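Local coordinates for KLLA0E08119p (Kluyveromyces lactis, PDB 3VA7), which probably carboxylates urea to urea-1-carboxylate at the expense of ATP, using biotin as the carrier of the carboxyl group, at residues A[723-735]-A[882-894]. Residues are numbered along the deposited sequence; the frame is centred on the assembly and turned at random.
Sequences PSNAHDYVYSLGA and EMSQGVRSVLIEF. With BTI (5-(hexahydro-2-oxo-1H-thieno[3,4-D]imidazol-6-yl)pentanal), chain B.
Val-730 lays its two methyls on the face of the hairpin formed by 882-885 and 889-894, over Ser-884 and Leu-891, a compact example of two sheets joined by an apolar contact and a set of bridging waters. CG1 stands anti to the backbone N (chi1 -174°), which lets CG2 reach Ser-884 O at 3.6 Å while CG1 lies against Ser-884 CB. Leu-891 crosses Val-730 at a slant, its CD2 4.2 Å from Val-730 CG1 and nearer still to Tyr-731 O, at 3.5 Å. An alanine in place of Val-730 would probably open a gap between Ser-884 and Leu-891, leaving the leucine branch less firmly held.

Beside this contact, Ser-889 OG lies 3.2 Å from Tyr-729 CB and bonds two waters. One accepts from Val-730 N and donates to Ser-884 O; the other donates to Asp-728 O and accepts from Arg-888 N. Asp-728 O also accepts a hydrogen bond from Val-887 N at 2.9 Å. Farther along, Arg-888 lays CD against His-727 CB, and the bend at chi3 then turns the guanidinium group, whose NH1 reaches His-727 O through a third water while NE hydrogen-bonds Tyr-852 O.

Asp-728 OD2 forms a salt bridge with Lys-1012, and OD1 is hydrogen-bonded to the hydroxyl of Tyr-1044, from the urea pocket, while Tyr-731 lines the biotin pocket. The contact thus joins subdomains A and B to C and D beside the carboxyltransferase active site.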
loop_
_atom_site.group_PDB
_atom_site.type_symbol
_atom_site.label_atom_id
_atom_site.label_comp_id
_atom_site.label_asym_id
_atom_site.label_seq_id
_atom_site.Cartn_x
_atom_site.Cartn_y
_atom_site.Cartn_z
ATOM N N PRO A 723 -27.601 -22.216 -7.715
ATOM C CA PRO A 723 -28.731 -21.318 -7.756
ATOM C C PRO A 723 -28.553 -20.017 -7.026
ATOM O O PRO A 723 -29.386 -19.156 -7.247
ATOM C CB PRO A 723 -29.850 -22.119 -7.094
ATOM C CG PRO A 723 -29.428 -23.515 -7.236
ATOM C CD PRO A 723 -27.964 -23.482 -7.068
ATOM N N SER A 724 -27.521 -19.841 -6.190
ATOM C CA SER A 724 -27.211 -18.518 -5.560
ATOM C C SER A 724 -26.458 -17.572 -6.486
ATOM O O SER A 724 -26.272 -16.387 -6.142
ATOM C CB SER A 724 -26.319 -18.655 -4.330
ATOM O OG SER A 724 -24.985 -18.949 -4.716
ATOM N N ASN A 725 -25.955 -18.110 -7.599
ATOM C CA ASN A 725 -25.168 -17.355 -8.571
ATOM C C ASN A 725 -26.069 -16.368 -9.318
ATOM O O ASN A 725 -27.165 -16.723 -9.742
ATOM C CB ASN A 725 -24.505 -18.319 -9.573
ATOM C CG ASN A 725 -23.400 -19.174 -8.958
ATOM O OD1 ASN A 725 -23.297 -19.355 -7.726
ATOM N ND2 ASN A 725 -22.562 -19.721 -9.824
ATOM N N ALA A 726 -25.560 -15.156 -9.537
ATOM C CA ALA A 726 -26.345 -14.027 -9.987
ATOM C C ALA A 726 -25.511 -13.276 -10.969
ATOM O O ALA A 726 -24.278 -13.249 -10.849
ATOM C CB ALA A 726 -26.677 -13.115 -8.787
ATOM N N HIS A 727 -26.168 -12.658 -11.956
ATOM C CA HIS A 727 -25.438 -11.746 -12.821
ATOM C C HIS A 727 -24.837 -10.647 -11.928
ATOM O O HIS A 727 -25.529 -9.910 -11.225
ATOM C CB HIS A 727 -26.326 -11.192 -13.928
ATOM C CG HIS A 727 -26.727 -12.214 -14.948
ATOM N ND1 HIS A 727 -25.983 -12.470 -16.087
ATOM C CD2 HIS A 727 -27.792 -13.053 -14.997
ATOM C CE1 HIS A 727 -26.597 -13.395 -16.800
ATOM N NE2 HIS A 727 -27.685 -13.776 -16.156
ATOM N N ASP A 728 -23.527 -10.585 -11.931
ATOM C CA ASP A 728 -22.779 -9.742 -10.995
ATOM C C ASP A 728 -23.360 -8.328 -10.938
ATOM O O ASP A 728 -23.693 -7.741 -11.997
ATOM C CB ASP A 728 -21.267 -9.780 -11.328
ATOM C CG ASP A 728 -20.705 -11.220 -11.361
ATOM O OD1 ASP A 728 -19.602 -11.435 -10.814
ATOM O OD2 ASP A 728 -21.391 -12.148 -11.901
ATOM N N TYR A 729 -23.530 -7.841 -9.692
ATOM C CA TYR A 729 -24.236 -6.597 -9.340
ATOM C C TYR A 729 -23.528 -6.165 -8.093
ATOM O O TYR A 729 -22.816 -6.975 -7.497
ATOM C CB TYR A 729 -25.760 -6.831 -9.064
ATOM C CG TYR A 729 -25.986 -7.681 -7.840
ATOM C CD1 TYR A 729 -26.010 -9.049 -7.933
ATOM C CD2 TYR A 729 -26.106 -7.104 -6.585
ATOM C CE1 TYR A 729 -26.188 -9.849 -6.808
ATOM C CE2 TYR A 729 -26.301 -7.868 -5.457
ATOM C CZ TYR A 729 -26.317 -9.259 -5.556
ATOM O OH TYR A 729 -26.461 -10.049 -4.412
ATOM N N VAL A 730 -23.709 -4.918 -7.684
ATOM C CA VAL A 730 -22.887 -4.337 -6.609
ATOM C C VAL A 730 -23.607 -4.497 -5.305
ATOM O O VAL A 730 -24.840 -4.368 -5.225
ATOM C CB VAL A 730 -22.515 -2.901 -6.845
ATOM C CG1 VAL A 730 -21.547 -2.416 -5.763
ATOM C CG2 VAL A 730 -21.871 -2.756 -8.257
ATOM N N TYR A 731 -22.864 -4.863 -4.291
ATOM C CA TYR A 731 -23.482 -5.284 -3.066
ATOM C C TYR A 731 -23.561 -4.088 -2.154
ATOM O O TYR A 731 -22.829 -3.104 -2.318
ATOM C CB TYR A 731 -22.585 -6.273 -2.334
ATOM C CG TYR A 731 -22.377 -7.599 -2.956
ATOM C CD1 TYR A 731 -23.289 -8.140 -3.845
ATOM C CD2 TYR A 731 -21.270 -8.364 -2.595
ATOM C CE1 TYR A 731 -23.077 -9.451 -4.408
ATOM C CE2 TYR A 731 -21.045 -9.627 -3.118
ATOM C CZ TYR A 731 -21.935 -10.185 -4.007
ATOM O OH TYR A 731 -21.681 -11.472 -4.485
ATOM N N SER A 732 -24.346 -4.241 -1.109
ATOM C CA SER A 732 -24.422 -3.211 -0.074
ATOM C C SER A 732 -23.537 -3.527 1.113
ATOM O O SER A 732 -23.496 -4.666 1.570
ATOM C CB SER A 732 -25.871 -3.121 0.419
ATOM O OG SER A 732 -26.704 -2.620 -0.615
ATOM N N LEU A 733 -22.844 -2.522 1.630
ATOM C CA LEU A 733 -22.265 -2.649 2.957
ATOM C C LEU A 733 -23.306 -3.267 3.910
ATOM O O LEU A 733 -24.479 -2.788 4.032
ATOM C CB LEU A 733 -21.852 -1.301 3.450
ATOM C CG LEU A 733 -20.381 -0.944 3.457
ATOM C CD1 LEU A 733 -19.418 -2.101 3.047
ATOM C CD2 LEU A 733 -20.149 0.351 2.632
ATOM N N GLY A 734 -22.911 -4.381 4.522
ATOM C CA GLY A 734 -23.729 -5.019 5.503
ATOM C C GLY A 734 -24.520 -6.152 4.890
ATOM O O GLY A 734 -25.229 -6.871 5.613
ATOM N N ALA A 735 -24.436 -6.332 3.570
ATOM C CA ALA A 735 -25.284 -7.334 2.907
ATOM C C ALA A 735 -24.952 -8.738 3.409
ATOM O O ALA A 735 -23.790 -9.051 3.830
ATOM C CB ALA A 735 -25.107 -7.275 1.399
ATOM N N GLU A 882 -23.745 7.893 -4.647
ATOM C CA GLU A 882 -22.879 7.158 -5.559
ATOM C C GLU A 882 -23.708 6.101 -6.310
ATOM O O GLU A 882 -24.553 5.424 -5.735
ATOM C CB GLU A 882 -21.694 6.547 -4.802
ATOM C CG GLU A 882 -20.878 5.642 -5.653
ATOM C CD GLU A 882 -19.552 5.180 -5.038
ATOM O OE1 GLU A 882 -18.621 4.961 -5.827
ATOM O OE2 GLU A 882 -19.452 4.986 -3.813
ATOM N N MET A 883 -23.517 6.024 -7.618
ATOM C CA MET A 883 -24.202 5.012 -8.409
ATOM C C MET A 883 -23.154 4.057 -8.919
ATOM O O MET A 883 -22.178 4.485 -9.578
ATOM C CB MET A 883 -24.976 5.658 -9.557
ATOM C CG MET A 883 -25.827 6.750 -9.057
ATOM S SD MET A 883 -26.513 7.884 -10.271
ATOM C CE MET A 883 -27.766 6.804 -10.883
ATOM N N SER A 884 -23.371 2.778 -8.631
ATOM C CA SER A 884 -22.393 1.734 -8.917
ATOM C C SER A 884 -22.818 0.733 -9.981
ATOM O O SER A 884 -23.700 -0.056 -9.724
ATOM C CB SER A 884 -22.114 1.022 -7.614
ATOM O OG SER A 884 -21.437 1.936 -6.801
ATOM N N GLN A 885 -22.193 0.771 -11.166
ATOM C CA GLN A 885 -22.517 -0.159 -12.286
ATOM C C GLN A 885 -22.200 -1.656 -12.076
ATOM O O GLN A 885 -21.039 -2.026 -11.761
ATOM C CB GLN A 885 -21.789 0.247 -13.562
ATOM C CG GLN A 885 -22.707 0.686 -14.555
ATOM C CD GLN A 885 -22.247 0.600 -15.985
ATOM O OE1 GLN A 885 -22.709 -0.265 -16.739
ATOM N NE2 GLN A 885 -21.439 1.577 -16.408
ATOM N N GLY A 886 -23.226 -2.489 -12.288
ATOM C CA GLY A 886 -23.034 -3.917 -12.435
ATOM C C GLY A 886 -23.446 -4.403 -13.827
ATOM O O GLY A 886 -23.647 -3.613 -14.739
ATOM N N VAL A 887 -23.636 -5.701 -13.987
ATOM C CA VAL A 887 -23.829 -6.250 -15.309
ATOM C C VAL A 887 -25.161 -5.840 -15.925
ATOM O O VAL A 887 -25.216 -5.491 -17.110
ATOM C CB VAL A 887 -23.667 -7.777 -15.299
ATOM C CG1 VAL A 887 -24.314 -8.400 -16.569
ATOM C CG2 VAL A 887 -22.153 -8.128 -15.113
ATOM N N ARG A 888 -26.217 -5.854 -15.127
ATOM C CA ARG A 888 -27.531 -5.506 -15.634
ATOM C C ARG A 888 -28.299 -4.655 -14.568
ATOM O O ARG A 888 -29.525 -4.607 -14.541
ATOM C CB ARG A 888 -28.287 -6.805 -15.933
ATOM C CG ARG A 888 -28.504 -7.633 -14.696
ATOM C CD ARG A 888 -29.296 -8.835 -15.029
ATOM N NE ARG A 888 -30.724 -8.706 -14.739
ATOM C CZ ARG A 888 -31.297 -9.021 -13.588
ATOM N NH1 ARG A 888 -30.593 -9.449 -12.567
ATOM N NH2 ARG A 888 -32.605 -8.897 -13.463
ATOM N N SER A 889 -27.545 -4.003 -13.694
ATOM C CA SER A 889 -28.097 -3.339 -12.555
ATOM C C SER A 889 -27.210 -2.153 -12.202
ATOM O O SER A 889 -26.111 -1.969 -12.774
ATOM C CB SER A 889 -28.144 -4.307 -11.390
ATOM O OG SER A 889 -26.803 -4.397 -10.911
ATOM N N VAL A 890 -27.683 -1.337 -11.261
ATOM C CA VAL A 890 -26.848 -0.260 -10.734
ATOM C C VAL A 890 -27.303 -0.046 -9.343
ATOM O O VAL A 890 -28.506 -0.122 -9.026
ATOM C CB VAL A 890 -26.953 1.106 -11.559
ATOM C CG1 VAL A 890 -28.458 1.512 -11.795
ATOM C CG2 VAL A 890 -26.160 2.263 -10.878
ATOM N N LEU A 891 -26.360 0.199 -8.470
ATOM C CA LEU A 891 -26.763 0.358 -7.101
ATOM C C LEU A 891 -26.663 1.845 -6.784
ATOM O O LEU A 891 -25.665 2.485 -7.095
ATOM C CB LEU A 891 -25.880 -0.500 -6.209
ATOM C CG LEU A 891 -26.131 -0.337 -4.732
ATOM C CD1 LEU A 891 -27.408 -1.071 -4.327
ATOM C CD2 LEU A 891 -24.920 -0.783 -3.964
ATOM N N ILE A 892 -27.712 2.372 -6.176
ATOM C CA ILE A 892 -27.810 3.766 -5.910
ATOM C C ILE A 892 -27.768 4.017 -4.424
ATOM O O ILE A 892 -28.666 3.553 -3.685
ATOM C CB ILE A 892 -29.131 4.256 -6.466
ATOM C CG1 ILE A 892 -28.990 4.366 -7.968
ATOM C CG2 ILE A 892 -29.466 5.647 -5.923
ATOM C CD1 ILE A 892 -30.092 3.906 -8.651
ATOM N N GLU A 893 -26.727 4.725 -3.982
ATOM C CA GLU A 893 -26.576 5.004 -2.565
ATOM C C GLU A 893 -27.118 6.365 -2.296
ATOM O O GLU A 893 -26.815 7.332 -3.056
ATOM C CB GLU A 893 -25.124 4.919 -2.066
ATOM C CG GLU A 893 -24.999 4.985 -0.527
ATOM C CD GLU A 893 -23.545 5.086 0.003
ATOM O OE1 GLU A 893 -22.591 4.894 -0.760
ATOM O OE2 GLU A 893 -23.343 5.391 1.206
ATOM N N PHE A 894 -27.913 6.473 -1.227
ATOM C CA PHE A 894 -28.418 7.789 -0.856
ATOM C C PHE A 894 -28.155 8.205 0.578
ATOM O O PHE A 894 -27.818 7.401 1.472
ATOM C CB PHE A 894 -29.904 7.947 -1.200
ATOM C CG PHE A 894 -30.827 6.892 -0.551
ATOM C CD1 PHE A 894 -31.700 7.254 0.496
ATOM C CD2 PHE A 894 -30.841 5.552 -1.017
ATOM C CE1 PHE A 894 -32.563 6.304 1.077
ATOM C CE2 PHE A 894 -31.686 4.571 -0.442
ATOM C CZ PHE A 894 -32.546 4.946 0.613
HETATM C C11 BTI B . -14.551 -13.708 3.783
HETATM O O11 BTI B . -14.224 -14.789 3.202
HETATM C C10 BTI B . -15.460 -12.603 3.165
HETATM C C9 BTI B . -15.828 -12.955 1.724
HETATM C C8 BTI B . -16.952 -12.138 1.103
HETATM C C7 BTI B . -17.645 -12.793 -0.110
HETATM C C2 BTI B . -16.710 -13.309 -1.184
HETATM S S1 BTI B . -15.685 -12.044 -1.874
HETATM C C6 BTI B . -15.423 -12.903 -3.386
HETATM C C5 BTI B . -16.596 -13.833 -3.608
HETATM N N3 BTI B . -17.407 -13.084 -4.533
HETATM C C3 BTI B . -18.504 -12.661 -3.962
HETATM O O3 BTI B . -19.445 -11.996 -4.601
HETATM N N2 BTI B . -18.576 -13.018 -2.696
HETATM C C4 BTI B . -17.474 -13.909 -2.353
HETATM O O HOH W 1 -27.767 -8.797 -11.689
HETATM O O HOH W 2 -26.045 -6.741 -12.343
HETATM O O HOH W 3 -24.972 -3.040 -9.613
#